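PDB 6TYK: iodotyrosine deiodinase from Thermotoga neapolitana, which catalyses the reductive removal of halogen from halotyrosines such as 3-iodo-L-tyrosine and 3,5-diiodo-L-tyrosine, working as an FMN-containing homodimer. Local coordinates for residues A[114-125]-A[156-164]. Sequence-based numbering, arbitrary orientation.
Sequences RESVWLAVGYLL and LRLEVILPV. With IYR (3-iodo-tyrosine), chain N; FMN (flavin mononucleotide), chain J.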
ATOM      1  N   ARG A 114       6.188   5.647  -4.520  1.00 11.21           N
ATOM      2  CA  ARG A 114       4.893   5.920  -3.910  1.00 10.64           C
ATOM      3  C   ARG A 114       4.099   4.636  -3.683  1.00 10.10           C
ATOM      4  O   ARG A 114       3.507   4.443  -2.615  1.00 11.11           O
ATOM      5  CB  ARG A 114       4.088   6.904  -4.763  1.00 12.59           C
ATOM      6  CG  ARG A 114       4.840   8.208  -5.047  1.00 15.11           C
ATOM      7  CD  ARG A 114       3.894   9.325  -5.460  1.00 15.39           C
ATOM      8  NE  ARG A 114       2.940   9.620  -4.398  1.00 14.54           N
ATOM      9  CZ  ARG A 114       1.740  10.152  -4.594  1.00 18.53           C
ATOM     10  NH1 ARG A 114       1.339  10.472  -5.822  1.00 22.71           N
ATOM     11  NH2 ARG A 114       0.945  10.375  -3.560  1.00 20.90           N
ATOM     12  N   GLU A 115       4.076   3.774  -4.696  1.00 10.26           N
ATOM     13  CA  GLU A 115       3.438   2.469  -4.575  1.00 11.08           C
ATOM     14  C   GLU A 115       4.003   1.670  -3.405  1.00 10.25           C
ATOM     15  O   GLU A 115       3.266   1.072  -2.614  1.00  9.85           O
ATOM     16  CB  GLU A 115       3.620   1.677  -5.865  1.00 12.09           C
ATOM     17  CG  GLU A 115       2.853   2.226  -7.055  1.00 14.41           C
ATOM     18  CD  GLU A 115       3.622   3.255  -7.872  1.00 15.08           C
ATOM     19  OE1 GLU A 115       4.661   3.777  -7.416  1.00 14.15           O
ATOM     20  OE2 GLU A 115       3.179   3.533  -9.004  1.00 18.83           O
ATOM     21  N   SER A 116       5.325   1.679  -3.292  1.00 10.10           N
ATOM     22  CA  SER A 116       5.997   0.916  -2.251  1.00 10.36           C
ATOM     23  C   SER A 116       5.669   1.452  -0.863  1.00  8.59           C
ATOM     24  O   SER A 116       5.424   0.686   0.073  1.00  9.09           O
ATOM     25  CB  SER A 116       7.497   0.951  -2.480  1.00  9.66           C
ATOM     26  OG  SER A 116       7.833   0.376  -3.734  1.00 10.93           O
ATOM     27  N   VAL A 117       5.644   2.773  -0.726  1.00  8.88           N
ATOM     28  CA  VAL A 117       5.352   3.352   0.570  1.00  9.26           C
ATOM     29  C   VAL A 117       3.914   3.054   0.990  1.00  8.54           C
ATOM     30  O   VAL A 117       3.666   2.692   2.131  1.00 10.36           O
ATOM     31  CB  VAL A 117       5.674   4.855   0.614  1.00  9.76           C
ATOM     32  CG1 VAL A 117       5.128   5.477   1.884  1.00 11.82           C
ATOM     33  CG2 VAL A 117       7.193   5.071   0.502  1.00 10.27           C
ATOM     34  N   TRP A 118       2.966   3.164   0.063  1.00  8.75           N
ATOM     35  CA  TRP A 118       1.577   2.870   0.411  1.00  9.94           C
ATOM     36  C   TRP A 118       1.365   1.400   0.746  1.00  9.70           C
ATOM     37  O   TRP A 118       0.618   1.069   1.667  1.00  8.80           O
ATOM     38  CB  TRP A 118       0.615   3.399  -0.656  1.00  9.71           C
ATOM     39  CG  TRP A 118       0.431   4.859  -0.442  1.00 10.18           C
ATOM     40  CD1 TRP A 118       1.105   5.881  -1.058  1.00 11.54           C
ATOM     41  CD2 TRP A 118      -0.433   5.473   0.526  1.00 10.71           C
ATOM     42  NE1 TRP A 118       0.705   7.094  -0.529  1.00 11.45           N
ATOM     43  CE2 TRP A 118      -0.246   6.866   0.433  1.00 10.83           C
ATOM     44  CE3 TRP A 118      -1.341   4.975   1.463  1.00 11.72           C
ATOM     45  CZ2 TRP A 118      -0.948   7.765   1.231  1.00 11.23           C
ATOM     46  CZ3 TRP A 118      -2.031   5.863   2.248  1.00 10.81           C
ATOM     47  CH2 TRP A 118      -1.833   7.243   2.132  1.00 10.93           C
ATOM     48  N   LEU A 119       2.080   0.520   0.052  1.00  8.79           N
ATOM     49  CA  LEU A 119       2.059  -0.897   0.389  1.00  9.53           C
ATOM     50  C   LEU A 119       2.533  -1.086   1.840  1.00  8.94           C
ATOM     51  O   LEU A 119       1.889  -1.768   2.643  1.00  9.74           O
ATOM     52  CB  LEU A 119       2.957  -1.637  -0.586  1.00  9.27           C
ATOM     53  CG  LEU A 119       2.897  -3.155  -0.610  1.00  9.38           C
ATOM     54  CD1 LEU A 119       3.491  -3.643  -1.916  1.00 10.54           C
ATOM     55  CD2 LEU A 119       3.652  -3.739   0.557  1.00 11.45           C
ATOM     56  N   ALA A 120       3.659  -0.456   2.180  1.00  8.14           N
ATOM     57  CA  ALA A 120       4.201  -0.520   3.534  1.00 10.03           C
ATOM     58  C   ALA A 120       3.229   0.075   4.553  1.00  8.81           C
ATOM     59  O   ALA A 120       3.152  -0.401   5.680  1.00  9.86           O
ATOM     60  CB  ALA A 120       5.541   0.196   3.599  1.00  9.38           C
ATOM     61  N   VAL A 121       2.483   1.108   4.165  1.00  8.70           N
ATOM     62  CA  VAL A 121       1.473   1.669   5.056  1.00  9.46           C
ATOM     63  C   VAL A 121       0.400   0.624   5.404  1.00  9.69           C
ATOM     64  O   VAL A 121      -0.083   0.566   6.536  1.00 10.19           O
ATOM     65  CB  VAL A 121       0.847   2.952   4.479  1.00  9.98           C
ATOM     66  CG1 VAL A 121      -0.402   3.350   5.284  1.00 10.64           C
ATOM     67  CG2 VAL A 121       1.857   4.082   4.459  1.00 11.63           C
ATOM     68  N   GLY A 122       0.065  -0.231   4.450  1.00  9.76           N
ATOM     69  CA  GLY A 122      -0.839  -1.338   4.729  1.00 10.36           C
ATOM     70  C   GLY A 122      -0.306  -2.238   5.829  1.00  9.17           C
ATOM     71  O   GLY A 122      -1.035  -2.575   6.757  1.00 10.02           O
ATOM     72  N   TYR A 123       0.975  -2.609   5.740  1.00  8.81           N
ATOM     73  CA  TYR A 123       1.611  -3.379   6.807  1.00  8.70           C
ATOM     74  C   TYR A 123       1.505  -2.615   8.121  1.00  9.77           C
ATOM     75  O   TYR A 123       1.164  -3.170   9.162  1.00  9.92           O
ATOM     76  CB  TYR A 123       3.096  -3.582   6.520  1.00  9.44           C
ATOM     77  CG  TYR A 123       3.481  -4.705   5.579  1.00  9.87           C
ATOM     78  CD1 TYR A 123       2.732  -5.008   4.449  1.00 10.83           C
ATOM     79  CD2 TYR A 123       4.639  -5.433   5.813  1.00  9.95           C
ATOM     80  CE1 TYR A 123       3.118  -6.022   3.591  1.00  9.40           C
ATOM     81  CE2 TYR A 123       5.042  -6.447   4.959  1.00 10.55           C
ATOM     82  CZ  TYR A 123       4.274  -6.740   3.855  1.00  9.61           C
ATOM     83  OH  TYR A 123       4.653  -7.745   3.000  1.00 10.29           O
ATOM     84  N   LEU A 124       1.845  -1.334   8.061  1.00  9.81           N
ATOM     85  CA  LEU A 124       1.911  -0.480   9.241  1.00 10.78           C
ATOM     86  C   LEU A 124       0.582  -0.439   9.986  1.00 10.16           C
ATOM     87  O   LEU A 124       0.534  -0.577  11.210  1.00 10.33           O
ATOM     88  CB  LEU A 124       2.340   0.926   8.815  1.00 10.99           C
ATOM     89  CG  LEU A 124       2.993   1.841   9.842  1.00 14.90           C
ATOM     90  CD1 LEU A 124       3.710   2.978   9.121  1.00 18.46           C
ATOM     91  CD2 LEU A 124       1.965   2.376  10.811  1.00 18.18           C
ATOM     92  N   LEU A 125      -0.505  -0.263   9.249  1.00 10.19           N
ATOM     93  CA  LEU A 125      -1.819  -0.177   9.882  1.00 10.31           C
ATOM     94  C   LEU A 125      -2.210  -1.476  10.576  1.00  9.80           C
ATOM     95  O   LEU A 125      -2.813  -1.452  11.649  1.00 11.81           O
ATOM     96  CB  LEU A 125      -2.891   0.197   8.864  1.00 10.79           C
ATOM     97  CG  LEU A 125      -2.708   1.554   8.187  1.00 11.95           C
ATOM     98  CD1 LEU A 125      -3.903   1.833   7.278  1.00 12.51           C
ATOM     99  CD2 LEU A 125      -2.546   2.665   9.212  1.00 15.28           C
ATOM    100  N   LEU A 156      12.289  14.213  -0.421  1.00 13.92           N
ATOM    101  CA  LEU A 156      11.218  13.440   0.183  1.00 13.14           C
ATOM    102  C   LEU A 156       9.867  14.070  -0.077  1.00 14.43           C
ATOM    103  O   LEU A 156       9.731  15.287  -0.097  1.00 16.02           O
ATOM    104  CB  LEU A 156      11.434  13.305   1.694  1.00 12.71           C
ATOM    105  CG  LEU A 156      12.722  12.610   2.154  1.00 13.47           C
ATOM    106  CD1 LEU A 156      12.768  12.515   3.672  1.00 14.37           C
ATOM    107  CD2 LEU A 156      12.843  11.220   1.533  1.00 15.97           C
ATOM    108  N   ARG A 157       8.868  13.220  -0.260  1.00 12.68           N
ATOM    109  CA  ARG A 157       7.500  13.665  -0.451  1.00 12.62           C
ATOM    110  C   ARG A 157       6.655  13.181   0.710  1.00 11.07           C
ATOM    111  O   ARG A 157       6.648  11.993   1.009  1.00 11.33           O
ATOM    112  CB  ARG A 157       6.942  13.065  -1.742  1.00 13.56           C
ATOM    113  CG  ARG A 157       5.480  13.346  -1.952  1.00 15.16           C
ATOM    114  CD  ARG A 157       5.009  12.870  -3.307  1.00 17.26           C
ATOM    115  NE  ARG A 157       3.618  13.241  -3.522  1.00 19.62           N
ATOM    116  CZ  ARG A 157       3.048  13.322  -4.717  1.00 23.69           C
ATOM    117  NH1 ARG A 157       3.763  13.060  -5.802  1.00 25.04           N
ATOM    118  NH2 ARG A 157       1.768  13.675  -4.823  1.00 26.20           N
ATOM    119  N   LEU A 158       5.933  14.085   1.365  1.00 11.40           N
ATOM    120  CA  LEU A 158       5.020  13.653   2.412  1.00 11.68           C
ATOM    121  C   LEU A 158       3.843  12.930   1.777  1.00 11.86           C
ATOM    122  O   LEU A 158       3.174  13.479   0.911  1.00 14.90           O
ATOM    123  CB  LEU A 158       4.539  14.847   3.229  1.00 13.00           C
ATOM    124  CG  LEU A 158       3.568  14.565   4.372  1.00 13.33           C
ATOM    125  CD1 LEU A 158       4.131  13.538   5.352  1.00 13.50           C
ATOM    126  CD2 LEU A 158       3.252  15.880   5.083  1.00 16.07           C
ATOM    127  N   GLU A 159       3.606  11.697   2.207  1.00 10.60           N
ATOM    128  CA  GLU A 159       2.534  10.883   1.645  1.00 10.87           C
ATOM    129  C   GLU A 159       1.270  10.923   2.494  1.00 10.88           C
ATOM    130  O   GLU A 159       0.157  10.950   1.975  1.00 11.40           O
ATOM    131  CB  GLU A 159       2.986   9.432   1.503  1.00 11.49           C
ATOM    132  CG  GLU A 159       4.038   9.212   0.432  1.00 11.42           C
ATOM    133  CD  GLU A 159       3.503   9.408  -0.971  1.00 12.23           C
ATOM    134  OE1 GLU A 159       2.262   9.460  -1.142  1.00 13.01           O
ATOM    135  OE2 GLU A 159       4.318   9.495  -1.910  1.00 14.32           O
ATOM    136  N   VAL A 160       1.433  10.887   3.807  1.00 11.45           N
ATOM    137  CA  VAL A 160       0.282  10.767   4.679  1.00 10.58           C
ATOM    138  C   VAL A 160       0.680  11.158   6.090  1.00 10.62           C
ATOM    139  O   VAL A 160       1.837  10.997   6.479  1.00 12.07           O
ATOM    140  CB  VAL A 160      -0.291   9.323   4.659  1.00 10.56           C
ATOM    141  CG1 VAL A 160       0.726   8.297   5.183  1.00 12.37           C
ATOM    142  CG2 VAL A 160      -1.567   9.249   5.455  1.00 13.04           C
ATOM    143  N   ILE A 161      -0.270  11.730   6.823  1.00  9.70           N
ATOM    144  CA  ILE A 161      -0.108  12.001   8.244  1.00 10.82           C
ATOM    145  C   ILE A 161      -0.918  10.948   8.960  1.00 10.94           C
ATOM    146  O   ILE A 161      -2.131  10.847   8.755  1.00 11.63           O
ATOM    147  CB  ILE A 161      -0.661  13.391   8.597  1.00 12.08           C
ATOM    148  CG1 ILE A 161       0.139  14.478   7.871  1.00 13.16           C
ATOM    149  CG2 ILE A 161      -0.665  13.610  10.117  1.00 13.43           C
ATOM    150  CD1 ILE A 161      -0.545  15.830   7.907  1.00 14.73           C
ATOM    151  N   LEU A 162      -0.261  10.156   9.794  1.00 11.55           N
ATOM    152  CA  LEU A 162      -0.954   9.122  10.549  1.00 11.03           C
ATOM    153  C   LEU A 162      -0.968   9.469  12.027  1.00 10.20           C
ATOM    154  O   LEU A 162       0.001   9.203  12.738  1.00 11.09           O
ATOM    155  CB  LEU A 162      -0.264   7.766  10.376  1.00 12.66           C
ATOM    156  CG  LEU A 162      -0.297   7.138   8.989  1.00 17.07           C
ATOM    157  CD1 LEU A 162       0.739   6.028   8.920  1.00 19.98           C
ATOM    158  CD2 LEU A 162      -1.670   6.576   8.680  1.00 16.68           C
ATOM    159  N   PRO A 163      -2.062  10.070  12.504  1.00 11.64           N
ATOM    160  CA  PRO A 163      -2.194  10.229  13.953  1.00 12.36           C
ATOM    161  C   PRO A 163      -2.250   8.845  14.577  1.00 12.63           C
ATOM    162  O   PRO A 163      -2.952   7.971  14.060  1.00 13.66           O
ATOM    163  CB  PRO A 163      -3.535  10.954  14.115  1.00 13.50           C
ATOM    164  CG  PRO A 163      -3.809  11.556  12.759  1.00 15.47           C
ATOM    165  CD  PRO A 163      -3.223  10.599  11.775  1.00 14.33           C
ATOM    166  N   VAL A 164      -1.482   8.639  15.640  1.00 11.68           N
ATOM    167  CA  VAL A 164      -1.433   7.347  16.308  1.00 12.76           C
ATOM    168  C   VAL A 164      -1.594   7.530  17.804  1.00 13.06           C
ATOM    169  O   VAL A 164      -0.995   8.418  18.401  1.00 14.45           O
ATOM    170  CB  VAL A 164      -0.109   6.613  16.031  1.00 14.12           C
ATOM    171  CG1 VAL A 164      -0.054   5.296  16.816  1.00 16.90           C
ATOM    172  CG2 VAL A 164       0.042   6.352  14.537  1.00 15.65           C
TER
HETATM  173  N   IYR N 305       3.339   5.766 -11.511  1.00 53.79           N
HETATM  174  CA  IYR N 305       3.261   7.169 -11.162  1.00 53.51           C
HETATM  175  CB  IYR N 305       3.520   7.518  -9.682  1.00 47.47           C
HETATM  176  CC  IYR N 305       2.255   7.600  -8.909  1.00 39.85           C
HETATM  177  CD  IYR N 305       1.999   6.660  -7.910  1.00 35.86           C
HETATM  178  CE  IYR N 305       0.829   6.705  -7.154  1.00 32.21           C
HETATM  179  IE  IYR N 305       0.516   5.310  -5.714  1.00 32.17           I
HETATM  180  CF  IYR N 305      -0.094   7.722  -7.428  1.00 32.33           C
HETATM  181  OF  IYR N 305      -1.273   7.871  -6.758  1.00 33.37           O
HETATM  182  CG  IYR N 305       0.148   8.678  -8.436  1.00 33.43           C
HETATM  183  CH  IYR N 305       1.319   8.614  -9.168  1.00 37.42           C
HETATM  184  C   IYR N 305       4.251   8.004 -11.956  1.00 57.58           C
HETATM  185  O   IYR N 305       4.078   9.095 -12.510  1.00 59.14           O
HETATM  186  OXT IYR N 305       5.487   7.440 -12.032  1.00 58.67           O
HETATM  187  N1  FMN J 301      10.156  -7.452  -8.921  1.00 10.54           N
HETATM  188  C2  FMN J 301      10.434  -7.805 -10.211  1.00 12.22           C
HETATM  189  O2  FMN J 301      11.089  -8.828 -10.412  1.00 14.46           O
HETATM  190  N3  FMN J 301       9.984  -7.035 -11.259  1.00 12.48           N
HETATM  191  C4  FMN J 301       9.247  -5.900 -11.021  1.00 12.22           C
HETATM  192  O4  FMN J 301       8.838  -5.213 -11.966  1.00 12.46           O
HETATM  193  C4A FMN J 301       8.961  -5.544  -9.708  1.00 10.04           C
HETATM  194  N5  FMN J 301       8.235  -4.402  -9.454  1.00 11.73           N
HETATM  195  C5A FMN J 301       7.929  -4.065  -8.151  1.00 10.19           C
HETATM  196  C6  FMN J 301       7.160  -2.941  -7.906  1.00 10.71           C
HETATM  197  C7  FMN J 301       6.827  -2.573  -6.612  1.00 10.85           C
HETATM  198  C7M FMN J 301       5.977  -1.346  -6.403  1.00 11.90           C
HETATM  199  C8  FMN J 301       7.271  -3.351  -5.555  1.00 10.52           C
HETATM  200  C8M FMN J 301       6.933  -2.992  -4.147  1.00 12.02           C
HETATM  201  C9  FMN J 301       8.052  -4.476  -5.795  1.00 10.36           C
HETATM  202  C9A FMN J 301       8.375  -4.850  -7.094  1.00  9.86           C
HETATM  203  N10 FMN J 301       9.162  -5.963  -7.348  1.00 10.60           N
HETATM  204  C10 FMN J 301       9.424  -6.324  -8.652  1.00 10.23           C
HETATM  205  C1' FMN J 301       9.669  -6.809  -6.220  1.00  9.81           C
HETATM  206  C2' FMN J 301      10.901  -6.119  -5.579  1.00 10.17           C
HETATM  207  O2' FMN J 301      12.072  -6.230  -6.384  1.00 10.77           O
HETATM  208  C3' FMN J 301      11.141  -6.733  -4.199  1.00 10.60           C
HETATM  209  O3' FMN J 301      10.042  -6.361  -3.389  1.00 10.97           O
HETATM  210  C4' FMN J 301      12.448  -6.310  -3.538  1.00 10.27           C
HETATM  211  O4' FMN J 301      13.544  -6.766  -4.299  1.00 11.68           O
HETATM  212  C5' FMN J 301      12.578  -6.868  -2.125  1.00 11.16           C
HETATM  213  O5' FMN J 301      12.384  -8.268  -2.152  1.00 10.63           O
HETATM  214  P   FMN J 301      12.456  -9.111  -0.791  1.00 11.34           P
HETATM  215  O1P FMN J 301      13.747  -8.762  -0.080  1.00 11.08           O
HETATM  216  O2P FMN J 301      12.442 -10.568  -1.211  1.00 11.11           O
HETATM  217  O3P FMN J 301      11.211  -8.866   0.031  1.00 12.07           O
HETATM  218  O   HOH W   1       2.942  10.995  -8.167  1.00 38.55           O
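Arg114 and Trp118, one turn apart on helix 113-130, both reach Glu159 on strand 156-165, where this helix of the nitroreductase fold packs on the antiparallel sheet, helix and strand running nearly parallel (17°). The carboxylate is gripped side-on: Arg114 NE donates to Glu159 OE2 (2.8 Å) and Arg114 NH2 to Glu159 OE1 (2.9 Å), each on a syn lone pair, the two planes nearly coplanar. Trp118 NE1 donates a third hydrogen bond, to the same Glu159 OE1 (2.9 Å), from above the carboxylate plane, with the indole almost perpendicular, and Ser106 binds OE2; a buried glutamate thus has both oxygens satisfied. It faces the helix from a classic beta bulge, where Glu159 and Val160 both oppose Val104.

The Arg157 guanidinium, carried out to Arg114 on an extended chain with CG anti to the backbone N (chi1 174°), lies flat over that of Arg114, CZ to CZ 3.4 Å; Glu159 probably offsets the like charges, and a water joins both NH1 atoms, weakly to Arg157. The other face of Arg114 meets the iodotyrosine ring. Were Arg114 an alanine, Glu159 would probably lose its side-on countercharge, keeping Trp118 and Ser106, and Arg157 its stacking partner.

Further along, apolar side chains continue the contact: Val160 CB abuts Trp118 CH2, on an indole that also touches a second FMN, while Leu125 CD2 rests 4.0 Å from Leu162 CD2.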